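Local coordinates for protein polyketide biosynthesis 3-hydroxy-3-methylglutaryl-ACP synthase PksG (PDB 4YXT) that catalyses the aldol condensation of an acetyl group carried on AcpK with a beta-ketothioester polyketide intermediate, a step in the synthesis of the antibiotic bacillaene, at residues A119-A124 and V175-N180. The protein carries 1 engineered substitution. Residues are numbered along the deposited sequence; the frame is centred on the assembly and turned at random.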
ATOM      1  N   ALA A 119      -8.965  -2.283  -1.420  1.00 17.21           N
ATOM      2  CA  ALA A 119      -7.862  -2.945  -0.741  1.00 16.54           C
ATOM      3  C   ALA A 119      -7.784  -2.280   0.635  1.00 16.41           C
ATOM      4  O   ALA A 119      -7.899  -2.934   1.649  1.00 20.25           O
ATOM      5  CB  ALA A 119      -6.548  -2.786  -1.521  1.00 16.22           C
ATOM      6  N   GLY A 120      -7.703  -0.973   0.662  1.00 16.74           N
ATOM      7  CA  GLY A 120      -7.694  -0.223   1.933  1.00 16.76           C
ATOM      8  C   GLY A 120      -8.814  -0.620   2.899  1.00 16.66           C
ATOM      9  O   GLY A 120      -8.586  -0.979   4.066  1.00 15.25           O
ATOM     10  N   PHE A 121     -10.038  -0.550   2.380  1.00 17.78           N
ATOM     11  CA  PHE A 121     -11.240  -0.757   3.166  1.00 19.40           C
ATOM     12  C   PHE A 121     -11.338  -2.188   3.627  1.00 19.02           C
ATOM     13  O   PHE A 121     -11.723  -2.431   4.763  1.00 21.64           O
ATOM     14  CB  PHE A 121     -12.456  -0.338   2.318  1.00 21.31           C
ATOM     15  CG  PHE A 121     -13.781  -0.744   2.878  1.00 22.62           C
ATOM     16  CD1 PHE A 121     -14.305  -0.099   3.978  1.00 23.66           C
ATOM     17  CD2 PHE A 121     -14.512  -1.744   2.286  1.00 25.94           C
ATOM     18  CE1 PHE A 121     -15.530  -0.473   4.498  1.00 25.34           C
ATOM     19  CE2 PHE A 121     -15.754  -2.127   2.794  1.00 25.36           C
ATOM     20  CZ  PHE A 121     -16.265  -1.473   3.889  1.00 24.50           C
ATOM     21  N   GLN A 122     -11.003  -3.149   2.781  1.00 18.36           N
ATOM     22  CA  GLN A 122     -10.983  -4.544   3.238  1.00 19.84           C
ATOM     23  C   GLN A 122      -9.990  -4.784   4.361  1.00 20.81           C
ATOM     24  O   GLN A 122     -10.270  -5.564   5.318  1.00 23.88           O
ATOM     25  CB  GLN A 122     -10.733  -5.536   2.121  1.00 18.61           C
ATOM     26  CG  GLN A 122     -11.881  -5.668   1.196  1.00 19.64           C
ATOM     27  CD  GLN A 122     -13.217  -5.975   1.861  1.00 24.92           C
ATOM     28  OE1 GLN A 122     -13.287  -6.482   3.001  1.00 24.22           O
ATOM     29  NE2 GLN A 122     -14.299  -5.692   1.124  1.00 28.15           N
ATOM     30  N   MET A 123      -8.863  -4.120   4.291  1.00 17.88           N
ATOM     31  CA  MET A 123      -7.870  -4.350   5.285  1.00 19.36           C
ATOM     32  C   MET A 123      -8.368  -3.681   6.568  1.00 16.53           C
ATOM     33  O   MET A 123      -8.158  -4.227   7.614  1.00 16.99           O
ATOM     34  CB  MET A 123      -6.501  -3.803   4.880  1.00 20.79           C
ATOM     35  CG  MET A 123      -5.884  -4.473   3.673  1.00 23.50           C
ATOM     36  SD  MET A 123      -5.528  -6.253   3.784  1.00 29.95           S
ATOM     37  CE  MET A 123      -6.854  -6.906   2.768  1.00 24.86           C
ATOM     38  N   ALA A 124      -9.097  -2.568   6.459  1.00 15.11           N
ATOM     39  CA  ALA A 124      -9.555  -1.857   7.627  1.00 15.02           C
ATOM     40  C   ALA A 124     -10.681  -2.692   8.286  1.00 16.56           C
ATOM     41  O   ALA A 124     -10.709  -2.771   9.478  1.00 14.55           O
ATOM     42  CB  ALA A 124     -10.092  -0.516   7.269  1.00 16.65           C
ATOM     43  N   VAL A 175     -13.382   7.373   4.379  1.00 19.11           N
ATOM     44  CA  VAL A 175     -14.286   6.404   4.922  1.00 18.86           C
ATOM     45  C   VAL A 175     -13.773   6.031   6.329  1.00 23.09           C
ATOM     46  O   VAL A 175     -12.664   5.518   6.453  1.00 21.70           O
ATOM     47  CB  VAL A 175     -14.290   5.124   4.050  1.00 19.33           C
ATOM     48  CG1 VAL A 175     -15.130   4.022   4.673  1.00 21.29           C
ATOM     49  CG2 VAL A 175     -14.770   5.332   2.605  1.00 18.64           C
ATOM     50  N   LEU A 176     -14.611   6.250   7.352  1.00 22.31           N
ATOM     51  CA  LEU A 176     -14.386   5.841   8.717  1.00 21.40           C
ATOM     52  C   LEU A 176     -14.981   4.490   8.988  1.00 20.94           C
ATOM     53  O   LEU A 176     -16.145   4.296   8.796  1.00 21.57           O
ATOM     54  CB  LEU A 176     -15.066   6.830   9.668  1.00 21.47           C
ATOM     55  CG  LEU A 176     -14.765   6.652  11.165  1.00 21.00           C
ATOM     56  CD1 LEU A 176     -13.355   7.094  11.549  1.00 20.40           C
ATOM     57  CD2 LEU A 176     -15.808   7.422  11.964  1.00 22.30           C
ATOM     58  N   VAL A 177     -14.165   3.556   9.457  1.00 20.19           N
ATOM     59  CA  VAL A 177     -14.510   2.174   9.555  1.00 20.22           C
ATOM     60  C   VAL A 177     -14.439   1.828  11.040  1.00 23.13           C
ATOM     61  O   VAL A 177     -13.486   2.223  11.773  1.00 24.03           O
ATOM     62  CB  VAL A 177     -13.549   1.296   8.714  1.00 20.95           C
ATOM     63  CG1 VAL A 177     -13.880  -0.171   8.824  1.00 20.66           C
ATOM     64  CG2 VAL A 177     -13.547   1.728   7.241  1.00 20.31           C
ATOM     65  N   GLY A 178     -15.458   1.112  11.496  1.00 23.58           N
ATOM     66  CA  GLY A 178     -15.635   0.895  12.920  1.00 24.69           C
ATOM     67  C   GLY A 178     -16.588  -0.208  13.294  1.00 26.34           C
ATOM     68  O   GLY A 178     -17.094  -0.941  12.429  1.00 29.29           O
ATOM     69  N   GLU A 179     -16.837  -0.324  14.596  1.00 26.36           N
ATOM     70  CA  GLU A 179     -17.662  -1.406  15.104  1.00 29.73           C
ATOM     71  C   GLU A 179     -19.160  -1.094  15.107  1.00 28.35           C
ATOM     72  O   GLU A 179     -19.944  -1.983  15.301  1.00 32.20           O
ATOM     73  CB  GLU A 179     -17.155  -1.827  16.491  1.00 32.30           C
ATOM     74  CG  GLU A 179     -15.669  -2.229  16.509  1.00 33.98           C
ATOM     75  CD  GLU A 179     -15.177  -2.524  17.911  1.00 37.03           C
ATOM     76  OE1 GLU A 179     -15.981  -2.306  18.845  1.00 43.21           O
ATOM     77  OE2 GLU A 179     -14.021  -2.979  18.096  1.00 34.52           O
ATOM     78  N   ASN A 180     -19.566   0.135  14.817  1.00 28.66           N
ATOM     79  CA  ASN A 180     -21.003   0.462  14.672  1.00 33.98           C
ATOM     80  C   ASN A 180     -21.391   0.981  13.291  1.00 31.25           C
ATOM     81  O   ASN A 180     -21.742   2.134  13.149  1.00 33.95           O
ATOM     82  CB  ASN A 180     -21.449   1.500  15.724  1.00 37.66           C
ATOM     83  CG  ASN A 180     -22.950   1.745  15.674  1.00 45.72           C
ATOM     84  OD1 ASN A 180     -23.739   0.832  15.308  1.00 49.05           O
ATOM     85  ND2 ASN A 180     -23.368   2.979  16.008  1.00 49.49           N
TER
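Phe-121 and Ala-124, one turn apart on the same side of helix 116-130, receive Val-177 between them, a worked example of how a helix settles on a sheet through apolar contacts alone. CG2 of the valine touches both: it comes up to the edge of the phenylalanine ring, near its plane, 3.8 Å from CD1 of Phe-121, and also meets CB of Ala-124; the side chains of Phe-121 and Val-177 cross at about a right angle. CG1, anti to its own backbone N (chi1 179°), meets Ala-124, 4.1 Å from CB. The small alanine probably lets the backbones come together here, its CA standing 6.7 Å from that of Val-177. Val-175, two residues back on the same strand face, adds a looser touch, with its CG1 4.3 Å from CD1 of Phe-121.

No hydrogen bond joins the segments; the strand spends its backbone bonds on strands 137-145 and 5-12. The side chain of Phe-121 also touches Ile-6 of strand 5-12 and Phe-303 of helix 301-312, while Ala-119 and Met-123 pack on Phe-108 of the second subunit. The axes of segments 119-124 and 175-178 run 22° from parallel and come within 9.4 Å, the buried helix-on-sheet layering characteristic of the thiolase fold.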